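Local coordinates for protein rhamnogalacturonan endolyase YesW (PDB 2ZUX) that degrades the rhamnogalacturonan of plant cell-wall pectin by endo-type eliminative cleavage, using calcium or manganese for activity, at residues A365-D370 / E379-H384; H326-A331 / I341-M346; Y391-R396 / I403-Y408. All coordinates share one frame; numbering follows the deposited sequence.

In the fold
Within the beta-propeller of this lyase, the three contacts follow one another along the chain in the order 2, 1, 3, each across an antiparallel hairpin. Contact 2 pairs the first two strands of one four-stranded sheet. Contacts 1 and 3, centres about 10 Å apart, share the next sheet, whose middle strands 379-383 and 393-397 are joined by backbone hydrogen bonds. Contacts 1 and 2, centres about 9 Å apart, touch where side chains of the two sheets meet; contact 3 lies farthest out, its centre about 25 Å from that of the chain. Two neighbouring propeller sheets are thus tied by side-chain bonds, Arg396 spanning from contact 3 to contact 2, with calcium ions bound at contacts 1 and 2.

Contact 1: A365-D370 / E379-H384; sequences ALHTGD and EVFQVH. With CA (calcium ion), chain J.
Leu366 and Val380 make the closest apolar meeting, with Leu366 CD1 3.5 Å from Val380 CG1. Leu366 CG stands opposite its own backbone N (chi1 -174°), which turns CD1 toward Val380 and the CG methylene of Gln382. Next along, Thr368 and Val380 run side by side, OG1 of the threonine 3.6 Å from CG2 of the valine. His367 N donates to Phe381 O at 2.8 Å and His367 O accepts in return; Gly369 and Glu379 pair likewise. Thr368 OG1 is hydrogen-bonded to Ser329 OG of the adjacent sheet, and a valine here would probably leave that serine hydroxyl without its mate. Past Gly369 the buried packing gives way to a calcium site where Asp370 is partly exposed while Glu379 stays buried. Asp370 OD1 binds the ion at 2.4 Å, Glu379 grips it with both carboxylate oxygens, and a water and the carbonyls of Asp372, Arg375 and Gly377 complete the shell. The metal probably offsets the repulsion between the two carboxylates, whose planes are 35° apart. Strand 366-369 edges its four-stranded sheet, while 379-383 pairs onward with 393-397; Phe381 and Val383 pack on strand 429-432 and His367 on 416-419.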
loop_
_atom_site.group_PDB
_atom_site.type_symbol
_atom_site.label_atom_id
_atom_site.label_comp_id
_atom_site.label_asym_id
_atom_site.label_seq_id
_atom_site.Cartn_x
_atom_site.Cartn_y
_atom_site.Cartn_z
ATOM N N ALA A 365 -0.281 -12.023 -7.959
ATOM C CA ALA A 365 -1.238 -10.950 -7.687
ATOM C C ALA A 365 -2.336 -11.480 -6.781
ATOM O O ALA A 365 -2.624 -12.688 -6.786
ATOM C CB ALA A 365 -1.824 -10.403 -8.991
ATOM N N LEU A 366 -2.965 -10.574 -6.029
ATOM C CA LEU A 366 -3.856 -10.947 -4.937
ATOM C C LEU A 366 -4.767 -9.778 -4.621
ATOM O O LEU A 366 -4.299 -8.639 -4.523
ATOM C CB LEU A 366 -3.011 -11.251 -3.706
ATOM C CG LEU A 366 -3.673 -11.812 -2.449
ATOM C CD1 LEU A 366 -4.246 -13.200 -2.716
ATOM C CD2 LEU A 366 -2.655 -11.871 -1.339
ATOM N N HIS A 367 -6.057 -10.059 -4.451
ATOM C CA HIS A 367 -7.060 -9.039 -4.140
ATOM C C HIS A 367 -8.015 -9.538 -3.067
ATOM O O HIS A 367 -8.728 -10.514 -3.285
ATOM C CB HIS A 367 -7.822 -8.687 -5.411
ATOM C CG HIS A 367 -6.959 -8.014 -6.414
ATOM N ND1 HIS A 367 -6.241 -8.686 -7.382
ATOM C CD2 HIS A 367 -6.618 -6.713 -6.521
ATOM C CE1 HIS A 367 -5.520 -7.811 -8.062
ATOM N NE2 HIS A 367 -5.728 -6.611 -7.554
ATOM N N THR A 368 -8.012 -8.868 -1.918
ATOM C CA THR A 368 -8.891 -9.207 -0.800
ATOM C C THR A 368 -9.794 -8.016 -0.509
ATOM O O THR A 368 -9.311 -6.937 -0.157
ATOM C CB THR A 368 -8.080 -9.536 0.459
ATOM O OG1 THR A 368 -7.216 -10.651 0.194
ATOM C CG2 THR A 368 -9.002 -9.886 1.616
ATOM N N GLY A 369 -11.098 -8.206 -0.665
ATOM C CA GLY A 369 -12.055 -7.137 -0.399
ATOM C C GLY A 369 -13.452 -7.696 -0.451
ATOM O O GLY A 369 -13.639 -8.914 -0.433
ATOM N N ASP A 370 -14.446 -6.814 -0.496
ATOM C CA ASP A 370 -15.802 -7.289 -0.693
ATOM C C ASP A 370 -16.046 -7.299 -2.184
ATOM O O ASP A 370 -16.487 -6.302 -2.767
ATOM C CB ASP A 370 -16.851 -6.464 0.048
ATOM C CG ASP A 370 -18.179 -7.179 0.095
ATOM O OD1 ASP A 370 -18.249 -8.308 -0.442
ATOM O OD2 ASP A 370 -19.145 -6.636 0.670
ATOM N N GLU A 379 -13.985 -11.766 0.017
ATOM C CA GLU A 379 -13.574 -12.723 -0.998
ATOM C C GLU A 379 -12.138 -12.412 -1.398
ATOM O O GLU A 379 -11.673 -11.274 -1.264
ATOM C CB GLU A 379 -14.507 -12.672 -2.217
ATOM C CG GLU A 379 -15.946 -13.170 -1.962
ATOM C CD GLU A 379 -16.849 -12.153 -1.280
ATOM O OE1 GLU A 379 -16.691 -10.936 -1.502
ATOM O OE2 GLU A 379 -17.762 -12.573 -0.527
ATOM N N VAL A 380 -11.437 -13.438 -1.866
ATOM C CA VAL A 380 -10.057 -13.290 -2.327
ATOM C C VAL A 380 -9.960 -13.779 -3.761
ATOM O O VAL A 380 -10.311 -14.927 -4.054
ATOM C CB VAL A 380 -9.060 -14.083 -1.458
ATOM C CG1 VAL A 380 -7.640 -13.922 -1.996
ATOM C CG2 VAL A 380 -9.134 -13.652 -0.005
ATOM N N PHE A 381 -9.515 -12.891 -4.647
ATOM C CA PHE A 381 -9.200 -13.266 -6.011
ATOM C C PHE A 381 -7.694 -13.345 -6.144
ATOM O O PHE A 381 -6.976 -12.427 -5.741
ATOM C CB PHE A 381 -9.765 -12.252 -7.007
ATOM C CG PHE A 381 -9.450 -12.588 -8.441
ATOM C CD1 PHE A 381 -9.958 -13.750 -9.024
ATOM C CD2 PHE A 381 -8.667 -11.742 -9.216
ATOM C CE1 PHE A 381 -9.660 -14.082 -10.343
ATOM C CE2 PHE A 381 -8.370 -12.062 -10.543
ATOM C CZ PHE A 381 -8.875 -13.236 -11.106
ATOM N N GLN A 382 -7.223 -14.444 -6.723
ATOM C CA GLN A 382 -5.798 -14.735 -6.777
ATOM C C GLN A 382 -5.470 -15.413 -8.088
ATOM O O GLN A 382 -6.300 -16.132 -8.641
ATOM C CB GLN A 382 -5.423 -15.676 -5.634
ATOM C CG GLN A 382 -3.930 -15.911 -5.453
ATOM C CD GLN A 382 -3.630 -16.959 -4.393
ATOM O OE1 GLN A 382 -4.544 -17.505 -3.768
ATOM N NE2 GLN A 382 -2.348 -17.243 -4.181
ATOM N N VAL A 383 -4.264 -15.156 -8.586
ATOM C CA VAL A 383 -3.730 -15.883 -9.733
ATOM C C VAL A 383 -2.567 -16.762 -9.295
ATOM O O VAL A 383 -2.000 -16.576 -8.207
ATOM C CB VAL A 383 -3.334 -14.940 -10.900
ATOM C CG1 VAL A 383 -4.575 -14.233 -11.442
ATOM C CG2 VAL A 383 -2.259 -13.939 -10.459
ATOM N N HIS A 384 -2.227 -17.726 -10.148
ATOM C CA HIS A 384 -1.324 -18.805 -9.763
ATOM C C HIS A 384 -0.273 -19.052 -10.830
ATOM O O HIS A 384 -0.561 -18.970 -12.027
ATOM C CB HIS A 384 -2.147 -20.061 -9.465
ATOM C CG HIS A 384 -3.057 -19.882 -8.296
ATOM N ND1 HIS A 384 -4.408 -19.625 -8.409
ATOM C CD2 HIS A 384 -2.774 -19.827 -6.975
ATOM C CE1 HIS A 384 -4.921 -19.447 -7.201
ATOM N NE2 HIS A 384 -3.951 -19.577 -6.315
HETATM CA CA CA J . -18.915 -10.513 0.058
HETATM O O HOH W 1 -20.388 -9.023 1.294
#

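Contact 2: H326-A331 / I341-M346; sequences HNLSIA and IIFGSM. With CA (calcium ion), chain C.
Ile330 fits its end methyl into the fork of Ile341: CD1 of Ile330 lies 3.7 Å from CG1 of Ile341 and only slightly farther from its CG2. The Ile330 chain is bent at its second torsion (chi2 -73°), which brings CD1 nearer to the opposite strand while the two side chains lie alongside, pointing the same way. Next to this pair, CD2 of Leu328 sits loosely between Ile341 CG2 and Phe343, with Phe343 CD1 4.2 Å from Leu328 CD2 and the approach oblique to the ring. At its base Leu328 CB sits 3.3 Å from Ile342 O. On the other face Ser329 and Ile342 meet only through their CB atoms, 4.0 Å apart, since the rest of the isoleucine leads away toward Thr368. Their backbones exchange two hydrogen bonds, the shorter from Ile342 N to Ser329 O at 2.8 Å. Leu328 also touches Leu269 and Trp553, and Ile330 touches Ala273, Leu549 and Trp553. From Phe343 to Met346 the chain reverses in a type II' turn, with Gly344 taking the positive phi. Upstream, His326 NE2 binds a calcium ion at 2.2 Å, its ND1 bonded to Tyr288 OH; His362, Asp364, Glu385 and two waters also ligate the metal. The arrangement is that of a propeller-blade hairpin whose leading loop carries a calcium site, close to the substrate-binding Tyr558.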
loop_
_atom_site.group_PDB
_atom_site.type_symbol
_atom_site.label_atom_id
_atom_site.label_comp_id
_atom_site.label_asym_id
_atom_site.label_seq_id
_atom_site.Cartn_x
_atom_site.Cartn_y
_atom_site.Cartn_z
ATOM N N HIS A 326 4.065 -13.081 -3.891
ATOM C CA HIS A 326 4.937 -11.905 -3.706
ATOM C C HIS A 326 4.161 -10.713 -3.131
ATOM O O HIS A 326 4.442 -9.562 -3.466
ATOM C CB HIS A 326 5.543 -11.432 -5.028
ATOM C CG HIS A 326 6.160 -12.509 -5.860
ATOM N ND1 HIS A 326 7.358 -13.117 -5.548
ATOM C CD2 HIS A 326 5.746 -13.060 -7.021
ATOM C CE1 HIS A 326 7.653 -14.000 -6.486
ATOM N NE2 HIS A 326 6.696 -13.975 -7.397
ATOM N N ASN A 327 3.169 -11.001 -2.297
ATOM C CA ASN A 327 2.290 -9.991 -1.714
ATOM C C ASN A 327 1.384 -10.692 -0.713
ATOM O O ASN A 327 1.333 -11.917 -0.662
ATOM C CB ASN A 327 1.495 -9.194 -2.784
ATOM C CG ASN A 327 1.237 -9.978 -4.066
ATOM O OD1 ASN A 327 1.825 -9.685 -5.127
ATOM N ND2 ASN A 327 0.362 -10.957 -3.991
ATOM N N LEU A 328 0.700 -9.907 0.105
ATOM C CA LEU A 328 -0.260 -10.431 1.072
ATOM C C LEU A 328 -1.368 -9.401 1.268
ATOM O O LEU A 328 -1.266 -8.272 0.784
ATOM C CB LEU A 328 0.423 -10.796 2.402
ATOM C CG LEU A 328 1.354 -9.808 3.107
ATOM C CD1 LEU A 328 0.628 -8.568 3.622
ATOM C CD2 LEU A 328 2.062 -10.506 4.255
ATOM N N SER A 329 -2.435 -9.799 1.950
ATOM C CA SER A 329 -3.474 -8.869 2.373
ATOM C C SER A 329 -3.745 -9.077 3.852
ATOM O O SER A 329 -3.392 -10.115 4.418
ATOM C CB SER A 329 -4.780 -9.097 1.616
ATOM O OG SER A 329 -4.606 -9.092 0.206
ATOM N N ILE A 330 -4.370 -8.078 4.472
ATOM C CA ILE A 330 -4.715 -8.128 5.893
ATOM C C ILE A 330 -6.142 -7.642 6.042
ATOM O O ILE A 330 -6.477 -6.553 5.576
ATOM C CB ILE A 330 -3.809 -7.196 6.732
ATOM C CG1 ILE A 330 -2.326 -7.431 6.448
ATOM C CG2 ILE A 330 -4.134 -7.339 8.222
ATOM C CD1 ILE A 330 -1.781 -8.701 7.018
ATOM N N ALA A 331 -6.977 -8.434 6.705
ATOM C CA ALA A 331 -8.379 -8.074 6.872
ATOM C C ALA A 331 -9.004 -8.918 7.958
ATOM O O ALA A 331 -8.586 -10.054 8.195
ATOM C CB ALA A 331 -9.153 -8.270 5.565
ATOM N N ILE A 341 -4.490 -12.758 8.199
ATOM C CA ILE A 341 -3.501 -12.524 7.152
ATOM C C ILE A 341 -3.816 -13.435 5.967
ATOM O O ILE A 341 -3.879 -14.657 6.124
ATOM C CB ILE A 341 -2.078 -12.813 7.669
ATOM C CG1 ILE A 341 -1.749 -11.935 8.886
ATOM C CG2 ILE A 341 -1.048 -12.610 6.557
ATOM C CD1 ILE A 341 -0.706 -12.525 9.818
ATOM N N ILE A 342 -4.024 -12.832 4.797
ATOM C CA ILE A 342 -4.220 -13.580 3.562
ATOM C C ILE A 342 -2.850 -13.691 2.902
ATOM O O ILE A 342 -2.321 -12.713 2.359
ATOM C CB ILE A 342 -5.249 -12.903 2.621
ATOM C CG1 ILE A 342 -6.616 -12.734 3.310
ATOM C CG2 ILE A 342 -5.400 -13.697 1.319
ATOM C CD1 ILE A 342 -7.217 -14.026 3.847
ATOM N N PHE A 343 -2.258 -14.874 2.998
ATOM C CA PHE A 343 -0.887 -15.105 2.572
ATOM C C PHE A 343 -0.930 -15.953 1.300
ATOM O O PHE A 343 -0.681 -17.161 1.320
ATOM C CB PHE A 343 -0.124 -15.814 3.699
ATOM C CG PHE A 343 1.375 -15.794 3.548
ATOM C CD1 PHE A 343 2.125 -14.708 4.006
ATOM C CD2 PHE A 343 2.044 -16.866 2.963
ATOM C CE1 PHE A 343 3.516 -14.691 3.869
ATOM C CE2 PHE A 343 3.424 -16.848 2.841
ATOM C CZ PHE A 343 4.161 -15.755 3.286
ATOM N N GLY A 344 -1.281 -15.319 0.182
ATOM C CA GLY A 344 -1.430 -16.040 -1.077
ATOM C C GLY A 344 -2.561 -17.045 -0.982
ATOM O O GLY A 344 -3.715 -16.666 -0.771
ATOM N N SER A 345 -2.224 -18.325 -1.139
ATOM C CA SER A 345 -3.215 -19.401 -1.144
ATOM C C SER A 345 -3.562 -19.912 0.248
ATOM O O SER A 345 -4.385 -20.820 0.395
ATOM C CB SER A 345 -2.710 -20.555 -2.009
ATOM O OG SER A 345 -2.623 -20.146 -3.362
ATOM N N MET A 346 -2.933 -19.346 1.270
ATOM C CA MET A 346 -3.247 -19.740 2.642
ATOM C C MET A 346 -3.664 -18.533 3.478
ATOM O O MET A 346 -3.537 -17.382 3.039
ATOM C CB MET A 346 -2.061 -20.476 3.274
ATOM C CG MET A 346 -0.925 -19.563 3.658
ATOM S SD MET A 346 0.543 -20.485 4.095
ATOM C CE MET A 346 1.205 -19.501 5.446
HETATM CA CA CA C . 6.030 -15.449 -8.826
HETATM O O HOH W 2 7.904 -16.545 -8.823
HETATM O O HOH W 3 6.841 -14.412 -10.494
#

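Contact 3: Y391-R396 / I403-Y408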
loop_
_atom_site.group_PDB
_atom_site.type_symbol
_atom_site.label_atom_id
_atom_site.label_comp_id
_atom_site.label_asym_id
_atom_site.label_seq_id
_atom_site.Cartn_x
_atom_site.Cartn_y
_atom_site.Cartn_z
ATOM N N TYR A 391 -6.305 -24.527 -10.805
ATOM C CA TYR A 391 -6.789 -23.242 -11.300
ATOM C C TYR A 391 -5.634 -22.273 -11.503
ATOM O O TYR A 391 -4.716 -22.225 -10.682
ATOM C CB TYR A 391 -7.777 -22.612 -10.309
ATOM C CG TYR A 391 -8.965 -23.473 -9.933
ATOM C CD1 TYR A 391 -9.842 -23.964 -10.907
ATOM C CD2 TYR A 391 -9.232 -23.774 -8.599
ATOM C CE1 TYR A 391 -10.937 -24.745 -10.554
ATOM C CE2 TYR A 391 -10.320 -24.551 -8.241
ATOM C CZ TYR A 391 -11.172 -25.025 -9.219
ATOM O OH TYR A 391 -12.250 -25.801 -8.856
ATOM N N GLY A 392 -5.680 -21.509 -12.594
ATOM C CA GLY A 392 -4.766 -20.379 -12.790
ATOM C C GLY A 392 -5.291 -19.109 -12.146
ATOM O O GLY A 392 -4.546 -18.160 -11.925
ATOM N N LEU A 393 -6.591 -19.085 -11.881
ATOM C CA LEU A 393 -7.214 -17.980 -11.164
ATOM C C LEU A 393 -8.270 -18.573 -10.258
ATOM O O LEU A 393 -9.024 -19.463 -10.663
ATOM C CB LEU A 393 -7.777 -16.919 -12.116
ATOM C CG LEU A 393 -8.536 -17.330 -13.378
ATOM C CD1 LEU A 393 -9.592 -16.304 -13.747
ATOM C CD2 LEU A 393 -7.575 -17.551 -14.558
ATOM N N SER A 394 -8.294 -18.101 -9.018
ATOM C CA SER A 394 -9.194 -18.653 -8.022
ATOM C C SER A 394 -9.913 -17.523 -7.308
ATOM O O SER A 394 -9.346 -16.459 -7.061
ATOM C CB SER A 394 -8.450 -19.555 -7.030
ATOM O OG SER A 394 -7.472 -18.847 -6.286
ATOM N N PHE A 395 -11.181 -17.762 -6.994
ATOM C CA PHE A 395 -12.032 -16.785 -6.334
ATOM C C PHE A 395 -12.654 -17.512 -5.146
ATOM O O PHE A 395 -13.398 -18.487 -5.328
ATOM C CB PHE A 395 -13.088 -16.294 -7.325
ATOM C CG PHE A 395 -13.914 -15.125 -6.837
ATOM C CD1 PHE A 395 -13.683 -13.833 -7.319
ATOM C CD2 PHE A 395 -14.968 -15.320 -5.949
ATOM C CE1 PHE A 395 -14.468 -12.755 -6.885
ATOM C CE2 PHE A 395 -15.742 -14.258 -5.510
ATOM C CZ PHE A 395 -15.496 -12.968 -5.983
ATOM N N ARG A 396 -12.308 -17.085 -3.934
ATOM C CA ARG A 396 -12.621 -17.880 -2.754
ATOM C C ARG A 396 -13.233 -17.083 -1.616
ATOM O O ARG A 396 -13.116 -15.855 -1.551
ATOM C CB ARG A 396 -11.358 -18.578 -2.255
ATOM C CG ARG A 396 -10.405 -17.673 -1.454
ATOM C CD ARG A 396 -9.152 -18.435 -1.136
ATOM N NE ARG A 396 -8.231 -17.841 -0.165
ATOM C CZ ARG A 396 -7.002 -17.401 -0.454
ATOM N NH1 ARG A 396 -6.553 -17.367 -1.705
ATOM N NH2 ARG A 396 -6.214 -16.973 0.520
ATOM N N ILE A 403 -13.238 -22.606 -2.371
ATOM C CA ILE A 403 -13.232 -22.065 -3.722
ATOM C C ILE A 403 -14.676 -21.870 -4.188
ATOM O O ILE A 403 -15.458 -22.822 -4.235
ATOM C CB ILE A 403 -12.451 -22.977 -4.708
ATOM C CG1 ILE A 403 -11.027 -23.259 -4.203
ATOM C CG2 ILE A 403 -12.427 -22.359 -6.106
ATOM C CD1 ILE A 403 -10.151 -22.031 -3.999
ATOM N N LEU A 404 -15.034 -20.629 -4.499
ATOM C CA LEU A 404 -16.364 -20.324 -5.020
ATOM C C LEU A 404 -16.400 -20.615 -6.509
ATOM O O LEU A 404 -17.362 -21.199 -7.018
ATOM C CB LEU A 404 -16.746 -18.877 -4.713
ATOM C CG LEU A 404 -16.676 -18.575 -3.216
ATOM C CD1 LEU A 404 -16.719 -17.083 -2.953
ATOM C CD2 LEU A 404 -17.800 -19.278 -2.473
ATOM N N TRP A 405 -15.338 -20.227 -7.205
ATOM C CA TRP A 405 -15.129 -20.617 -8.592
ATOM C C TRP A 405 -13.663 -20.435 -8.946
ATOM O O TRP A 405 -12.938 -19.693 -8.275
ATOM C CB TRP A 405 -16.038 -19.845 -9.557
ATOM C CG TRP A 405 -15.845 -18.351 -9.556
ATOM C CD1 TRP A 405 -16.480 -17.442 -8.752
ATOM C CD2 TRP A 405 -14.975 -17.595 -10.408
ATOM N NE1 TRP A 405 -16.062 -16.169 -9.058
ATOM C CE2 TRP A 405 -15.128 -16.236 -10.059
ATOM C CE3 TRP A 405 -14.083 -17.933 -11.437
ATOM C CZ2 TRP A 405 -14.432 -15.213 -10.708
ATOM C CZ3 TRP A 405 -13.388 -16.917 -12.080
ATOM C CH2 TRP A 405 -13.564 -15.572 -11.709
ATOM N N GLY A 406 -13.221 -21.152 -9.969
ATOM C CA GLY A 406 -11.863 -21.038 -10.464
ATOM C C GLY A 406 -11.824 -21.455 -11.914
ATOM O O GLY A 406 -12.754 -22.113 -12.407
ATOM N N VAL A 407 -10.754 -21.077 -12.604
ATOM C CA VAL A 407 -10.572 -21.436 -14.007
ATOM C C VAL A 407 -9.163 -21.993 -14.215
ATOM O O VAL A 407 -8.172 -21.362 -13.836
ATOM C CB VAL A 407 -10.808 -20.219 -14.946
ATOM C CG1 VAL A 407 -10.604 -20.611 -16.406
ATOM C CG2 VAL A 407 -12.212 -19.644 -14.750
ATOM N N TYR A 408 -9.083 -23.184 -14.798
ATOM C CA TYR A 408 -7.815 -23.787 -15.173
ATOM C C TYR A 408 -7.177 -23.009 -16.317
ATOM O O TYR A 408 -7.851 -22.667 -17.295
ATOM C CB TYR A 408 -8.045 -25.238 -15.599
ATOM C CG TYR A 408 -6.820 -25.917 -16.154
ATOM C CD1 TYR A 408 -5.769 -26.300 -15.321
ATOM C CD2 TYR A 408 -6.717 -26.195 -17.516
ATOM C CE1 TYR A 408 -4.643 -26.928 -15.832
ATOM C CE2 TYR A 408 -5.598 -26.826 -18.037
ATOM C CZ TYR A 408 -4.567 -27.195 -17.191
ATOM O OH TYR A 408 -3.455 -27.826 -17.700
#
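Strands 393-396 and 405-407 run antiparallel at 178°, and a classic beta bulge interrupts their pairing at each end: Gly392 and Leu393 both face Val407, while Leu404 and Trp405 both face Phe395. Phe395 O therefore accepts two N-H groups, from Leu404 N at 2.8 Å and from Trp405 N at 3.2 Å; Val407 O takes Gly392 N and, weakly, Leu393 N. Phe395 and Trp405 dominate the face they share. With Phe395 CG opposite the backbone N (chi1 -171°), its ring comes to lie beside the indole. The two rings are nearly parallel, with planes 16° apart, but slid so that they barely overlap, the phenyl and five-membered ring centroids 4.5 Å apart. Phe395 CB lies over one face of the indole, in a CH-pi contact 3.5 Å from the centroid of the five-membered ring. In turn, Trp405 NE1 lies over one face of the phenyl, near its rim, and is hydrogen-bonded to Ala439 O. Leu404 CD1 meets the edge of the same phenyl. The hairpin forms the outer pair of strands of a four-stranded propeller blade, strand 403-407 being its edge. Further along this face Leu393 and Val407 lie side by side, with Leu393 CG 4.0 Å from Val407 CB. On the opposite face Tyr391 lays its ring over Gly406, whose CA is 3.8 Å from the ring centroid. Tyr391 CE2 also touches Ile403 CG2 at 3.7 Å. Ile403 CD1 rests near Arg396 CB, beyond which the extended arginine chain carries its guanidinium to Gly344 O and Tyr356 OH, with a weaker bond to Gln382 OE1.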